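Local coordinates for protein putative oxidoreductase FAD-binding subunit (Sulfolobus tokodaii, PDB 4ZOH) that binds flavin-adenine dinucleotide and is probably the electron-transferring flavoprotein subunit of a molybdopterin-type oxidoreductase, at residues V141-K144 with S145-D149; K196-G199 with D200-E203; L267-R270 with A271-A275. One frame throughout, in Å; residues are numbered along the deposited sequence.

Contact 1: V141-K144 with S145-D149; sequences VNFK and SFAKD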
# COMPACT_ATOMS: atom_id res chain seq x y z
N VAL B 141 -14.33 32.23 46.70
CA VAL B 141 -14.84 33.50 46.19
C VAL B 141 -16.24 33.26 45.62
O VAL B 141 -16.64 32.12 45.40
CB VAL B 141 -13.89 34.15 45.15
CG1 VAL B 141 -12.55 34.53 45.77
CG2 VAL B 141 -13.71 33.24 43.95
N ASN B 142 -16.97 34.34 45.39
CA ASN B 142 -18.32 34.28 44.81
C ASN B 142 -18.18 34.15 43.32
O ASN B 142 -17.30 34.83 42.72
CB ASN B 142 -19.08 35.59 45.11
CG ASN B 142 -19.52 35.68 46.55
OD1 ASN B 142 -20.14 34.75 47.09
ND2 ASN B 142 -19.15 36.77 47.20
N PHE B 143 -19.06 33.32 42.71
CA PHE B 143 -18.97 33.12 41.25
C PHE B 143 -18.89 34.49 40.58
O PHE B 143 -18.09 34.66 39.64
CB PHE B 143 -20.07 32.21 40.62
CG PHE B 143 -19.90 32.06 39.12
CD1 PHE B 143 -18.91 31.20 38.60
CD2 PHE B 143 -20.66 32.82 38.23
CE1 PHE B 143 -18.70 31.12 37.22
CE2 PHE B 143 -20.48 32.74 36.86
CZ PHE B 143 -19.49 31.88 36.35
N LYS B 144 -19.66 35.47 41.10
CA LYS B 144 -19.74 36.77 40.43
C LYS B 144 -18.41 37.48 40.32
O LYS B 144 -18.13 38.12 39.29
CB LYS B 144 -20.77 37.73 41.04
CG LYS B 144 -20.88 39.00 40.19
CD LYS B 144 -21.58 40.13 40.92
CE LYS B 144 -21.92 41.23 39.95
NZ LYS B 144 -23.00 42.03 40.57
N SER B 145 -17.60 37.36 41.36
CA SER B 145 -16.29 38.00 41.39
C SER B 145 -15.24 37.20 40.65
O SER B 145 -14.26 37.77 40.18
CB SER B 145 -15.84 38.20 42.85
OG SER B 145 -16.89 38.73 43.64
N PHE B 146 -15.44 35.87 40.58
CA PHE B 146 -14.50 34.98 39.91
C PHE B 146 -14.46 35.28 38.40
O PHE B 146 -13.38 35.31 37.76
CB PHE B 146 -14.85 33.54 40.20
CG PHE B 146 -13.98 32.54 39.50
CD1 PHE B 146 -12.70 32.25 39.97
CD2 PHE B 146 -14.47 31.86 38.37
CE1 PHE B 146 -11.89 31.32 39.31
CE2 PHE B 146 -13.66 30.94 37.71
CZ PHE B 146 -12.39 30.65 38.19
N ALA B 147 -15.63 35.59 37.86
CA ALA B 147 -15.76 35.85 36.45
C ALA B 147 -15.43 37.30 36.11
O ALA B 147 -16.30 38.10 35.81
CB ALA B 147 -17.14 35.40 35.94
N LYS B 148 -14.14 37.62 36.13
CA LYS B 148 -13.67 38.99 35.89
C LYS B 148 -14.03 39.58 34.52
O LYS B 148 -14.28 40.77 34.43
CB LYS B 148 -12.17 39.06 36.13
CG LYS B 148 -11.75 38.78 37.58
CD LYS B 148 -10.23 38.76 37.78
CE LYS B 148 -9.49 39.99 37.24
NZ LYS B 148 -8.24 39.60 36.52
N ASP B 149 -14.07 38.78 33.45
CA ASP B 149 -14.42 39.30 32.09
C ASP B 149 -14.47 38.06 31.16
O ASP B 149 -14.08 36.98 31.58
CB ASP B 149 -13.36 40.33 31.62
CG ASP B 149 -13.82 41.23 30.45
OD1 ASP B 149 -14.90 41.09 29.82
OD2 ASP B 149 -13.03 42.10 30.11
O HOH W 1 -18.83 38.19 36.94

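Contact 2: K196-G199 with D200-E203; sequences KLSG and DVIE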
# COMPACT_ATOMS: atom_id res chain seq x y z
N LYS B 196 -38.96 29.49 44.00
CA LYS B 196 -39.69 28.71 45.00
C LYS B 196 -40.96 29.45 45.41
O LYS B 196 -40.98 30.68 45.64
CB LYS B 196 -38.80 28.43 46.21
CG LYS B 196 -39.39 27.52 47.30
CD LYS B 196 -38.52 27.73 48.54
CE LYS B 196 -38.86 26.81 49.70
NZ LYS B 196 -38.97 25.41 49.24
N LEU B 197 -42.00 28.65 45.49
CA LEU B 197 -43.37 29.08 45.78
C LEU B 197 -43.65 28.92 47.28
O LEU B 197 -43.30 27.88 47.89
CB LEU B 197 -44.36 28.23 44.95
CG LEU B 197 -44.37 28.55 43.42
CD1 LEU B 197 -45.53 27.88 42.79
CD2 LEU B 197 -44.49 30.03 43.12
N SER B 198 -44.24 29.96 47.88
CA SER B 198 -44.91 29.79 49.19
C SER B 198 -46.36 30.11 48.90
O SER B 198 -46.71 31.25 48.68
CB SER B 198 -44.21 30.64 50.28
OG SER B 198 -44.26 32.01 49.91
N GLY B 199 -47.18 29.06 48.82
CA GLY B 199 -48.55 29.15 48.37
C GLY B 199 -48.49 29.49 46.88
O GLY B 199 -47.86 28.77 46.13
N ASP B 200 -49.10 30.60 46.45
CA ASP B 200 -48.98 31.06 45.08
C ASP B 200 -48.16 32.33 45.00
O ASP B 200 -48.15 33.02 43.98
CB ASP B 200 -50.34 31.19 44.40
CG ASP B 200 -51.25 32.28 45.04
OD1 ASP B 200 -52.45 32.30 44.65
OD2 ASP B 200 -50.78 33.07 45.89
N VAL B 201 -47.39 32.61 46.04
CA VAL B 201 -46.45 33.71 46.03
C VAL B 201 -45.03 33.23 45.67
O VAL B 201 -44.55 32.19 46.13
CB VAL B 201 -46.39 34.37 47.41
CG1 VAL B 201 -45.22 35.36 47.50
CG2 VAL B 201 -47.75 34.98 47.74
N ILE B 202 -44.35 34.01 44.85
CA ILE B 202 -42.98 33.74 44.49
C ILE B 202 -42.14 34.26 45.64
O ILE B 202 -41.83 35.44 45.73
CB ILE B 202 -42.64 34.33 43.09
CG1 ILE B 202 -43.42 33.55 42.00
CG2 ILE B 202 -41.16 34.24 42.78
CD1 ILE B 202 -43.30 34.17 40.62
N GLU B 203 -41.81 33.32 46.51
CA GLU B 203 -40.94 33.50 47.68
C GLU B 203 -39.45 33.84 47.33
O GLU B 203 -38.87 34.77 47.87
CB GLU B 203 -41.10 32.25 48.59
CG GLU B 203 -40.08 32.13 49.69
CD GLU B 203 -40.41 31.07 50.71
OE1 GLU B 203 -40.13 31.35 51.88
OE2 GLU B 203 -40.92 29.96 50.40

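Contact 3: L267-R270 with A271-A275; sequences LTKR and AIITA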
# COMPACT_ATOMS: atom_id res chain seq x y z
N LEU B 267 -37.26 33.71 26.07
CA LEU B 267 -36.70 32.60 26.84
C LEU B 267 -36.97 32.71 28.34
O LEU B 267 -37.20 31.69 28.96
CB LEU B 267 -35.21 32.30 26.57
CG LEU B 267 -34.57 31.82 25.23
CD1 LEU B 267 -33.31 30.93 25.39
CD2 LEU B 267 -35.52 31.24 24.21
N THR B 268 -36.91 33.92 28.90
CA THR B 268 -37.41 34.20 30.26
C THR B 268 -38.88 33.76 30.38
O THR B 268 -39.23 33.01 31.27
CB THR B 268 -37.25 35.66 30.61
OG1 THR B 268 -35.87 35.98 30.45
CG2 THR B 268 -37.60 35.95 32.03
N LYS B 269 -39.73 34.15 29.43
CA LYS B 269 -41.13 33.68 29.54
C LYS B 269 -41.21 32.16 29.53
O LYS B 269 -41.98 31.57 30.33
CB LYS B 269 -42.03 34.32 28.46
CG LYS B 269 -43.50 34.07 28.65
CD LYS B 269 -44.31 34.79 27.57
CE LYS B 269 -45.74 34.26 27.56
NZ LYS B 269 -46.68 35.13 26.82
N ARG B 270 -40.47 31.51 28.59
CA ARG B 270 -40.47 30.01 28.48
C ARG B 270 -39.98 29.42 29.83
O ARG B 270 -40.58 28.51 30.35
CB ARG B 270 -39.56 29.54 27.35
CG ARG B 270 -40.15 29.70 25.96
CD ARG B 270 -39.06 29.51 24.91
NE ARG B 270 -39.73 29.30 23.63
CZ ARG B 270 -39.22 28.72 22.54
NH1 ARG B 270 -37.96 28.24 22.52
NH2 ARG B 270 -39.99 28.60 21.47
N ALA B 271 -38.98 30.05 30.44
CA ALA B 271 -38.37 29.59 31.71
C ALA B 271 -39.36 29.63 32.89
O ALA B 271 -39.57 28.60 33.56
CB ALA B 271 -37.13 30.38 31.99
N ILE B 272 -40.01 30.80 33.10
CA ILE B 272 -41.02 30.95 34.16
C ILE B 272 -42.10 29.88 33.96
O ILE B 272 -42.36 29.07 34.86
CB ILE B 272 -41.60 32.39 34.15
CG1 ILE B 272 -40.49 33.41 34.21
CG2 ILE B 272 -42.50 32.67 35.32
CD1 ILE B 272 -40.96 34.78 33.80
N ILE B 273 -42.66 29.82 32.76
CA ILE B 273 -43.78 28.90 32.49
C ILE B 273 -43.40 27.42 32.60
O ILE B 273 -44.20 26.59 33.08
CB ILE B 273 -44.48 29.18 31.14
CG1 ILE B 273 -45.29 30.52 31.20
CG2 ILE B 273 -45.37 28.02 30.68
CD1 ILE B 273 -45.82 30.97 29.83
N THR B 274 -42.20 27.08 32.13
CA THR B 274 -41.72 25.72 32.27
C THR B 274 -41.49 25.37 33.75
O THR B 274 -42.03 24.39 34.20
CB THR B 274 -40.44 25.50 31.44
OG1 THR B 274 -40.79 25.64 30.07
CG2 THR B 274 -39.83 24.06 31.70
N ALA B 275 -40.77 26.21 34.50
CA ALA B 275 -40.50 25.94 35.92
C ALA B 275 -41.83 25.83 36.65
O ALA B 275 -42.05 24.83 37.34
CB ALA B 275 -39.65 27.02 36.54

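Contact 1: V141-K144 with S145-D149
Phe143 and Phe146 open and close a single short helical turn, held by bonds that Asn142 O and Phe143 O accept. Phe146 N donates to Asn142 O at 3.0 Å, and one residue on Ala147 N does the same to Phe143 O at 3.2 Å; both donors sit nearly in line with the carbonyl they meet. Ser145 N adds a weak bond to Asn142 O. Asn142 takes the N-cap position, yet it is its carbonyl, not its side chain, that engages the turn. At the far end a water bridges Lys144 O and Ala147 O, donating to both, where the chain leaves the helix through an inverse gamma turn centred on Ala147.

Among the apolar contacts, Phe146 CB meets Val141 CG2 at 3.9 Å, the two side chains crossing at about a right angle. Both phenylalanine rings are buried. Phe143 CZ reaches Ala147 CB at 4.3 Å, and Phe143 CE1 lies 4.4 Å from Phe146 CD2. Ile110 touches both rings, helix 119-125 packs on Phe143, and Phe146 also rests on Val130 and Ile132.

The turn thus anchors the end of strand 137-142 in the apolar core of the FAD-binding region by two aromatic rings, the side chain of Phe146 about 7 Å from the bound FAD, while backbone N-H groups meet the carbonyls of Asn142 and Phe143 and water those of Lys144 and Ala147.

Contact 2: K196-G199 with D200-E203
Leu197 and Ile202 face each other across a beta hairpin whose strands, 189-198 and 201-210, are joined by a type II' turn from Ser198 to Val201. The turn is closed by two backbone bonds of the hydrogen-bonded pair Ser198 and Val201: Ser198 N to Val201 O at 2.9 Å, in the carbonyl plane, and Val201 N to Ser198 O at 3.0 Å, the donor here lying well above that plane. Gly199 takes positive phi (69°) at the first corner, where a side chain would run into Asp200 N.

On one face of the hairpin the non-hydrogen-bonded pair packs through Leu197 CD2 and Ile202 CG1, 3.8 Å apart, the two side chains running obliquely to each other. Between the strands, Leu197 CA makes a CA-H...O contact with Val201 O at 3.3 Å. Ser198 and Val201 occupy the other face.

One step on, Glu203 N makes a weak bond to Lys196 O. Glu203, with CG anti to the backbone N (chi1 168°) and its chain extended, lies beside Lys196 and points the same way. The meeting is made by carbon: Lys196 CD is 3.8 Å from Glu203 OE2, whereas the ammonium stands too far off for a salt bridge and gives a weak bond to Glu170 O. Glu203 also lies along Ser198, with Glu203 OE2 3.4 Å from Ser198 CB and Glu203 CB 3.4 Å from Ser198 OG.

Outside the hairpin, residues 228-231 meet it. Ile202 shares backbone bonds with Gly228 and Lys229, and Leu231 touches Leu197. Arg230 packs on Val201 and, at the turn itself, its NH2 forms a salt bridge with Asp200 OD1.

Contact 3: L267-R270 with A271-A275
Thr274 folds its hydroxyl back onto the preceding turn of helix 257-276, where Thr274 OG1 donates to Arg270 O at 2.9 Å. With OG1 anti to the carbonyl carbon (chi1 -65°), the hydroxyl approaches from above the carbonyl plane, while Thr274 N reaches the same oxygen at 2.8 Å from nearly straight ahead. The other backbone bonds follow the alpha-helical i to i+4 pattern, from Ala271 N to Leu267 O, Ile272 N to Thr268 O and Ile273 N to Lys269 O.

Apolar contacts repeat the same spacing. Ile272 CD1 touches Thr268 CG2 at 4.0 Å, and Ile273 runs alongside the extended aliphatic chain of Lys269, Ile273 CD1 to Lys269 CE 4.0 Å. Apart from these, Ile272 CG1 makes a close carbon-oxygen approach to Thr268 O at 3.2 Å. Ile236 and Leu193 touch Ile272; replacing it with alanine is likely to open a gap between this helix, helix 233-243 and strand 189-198, and to cost Thr268 CG2 its contact with Ile272 CD1.

Arg270 NH2 forms a salt bridge with an acidic side chain of another protein chain. Thr268 and Ile272 therefore face helix 233-243 and strand 189-198, while Arg270 carries a guanidinium to a subunit interface.

Overall arrangement
Contact 1 comes first, in the FAD-binding region, turning the chain from the edge strand 137-142 of the five-stranded sheet into the short strand 147-149. The chain then passes to the C-terminal region, where contact 2 closes the hairpin of strands 189-198 and 201-210 in the four-stranded sheet. Contact 3 closes no loop: it lies within the last helix, 257-276, which packs on strand 173-179 and helix 233-243. The three follow in series, neither nested nor crossed. Contact 2 ends strand 189-198, on which the helix of contact 3 also packs, their nearest atoms about 6 Å apart; contact 1 stands off, its centre 29 Å and 26 Å from theirs.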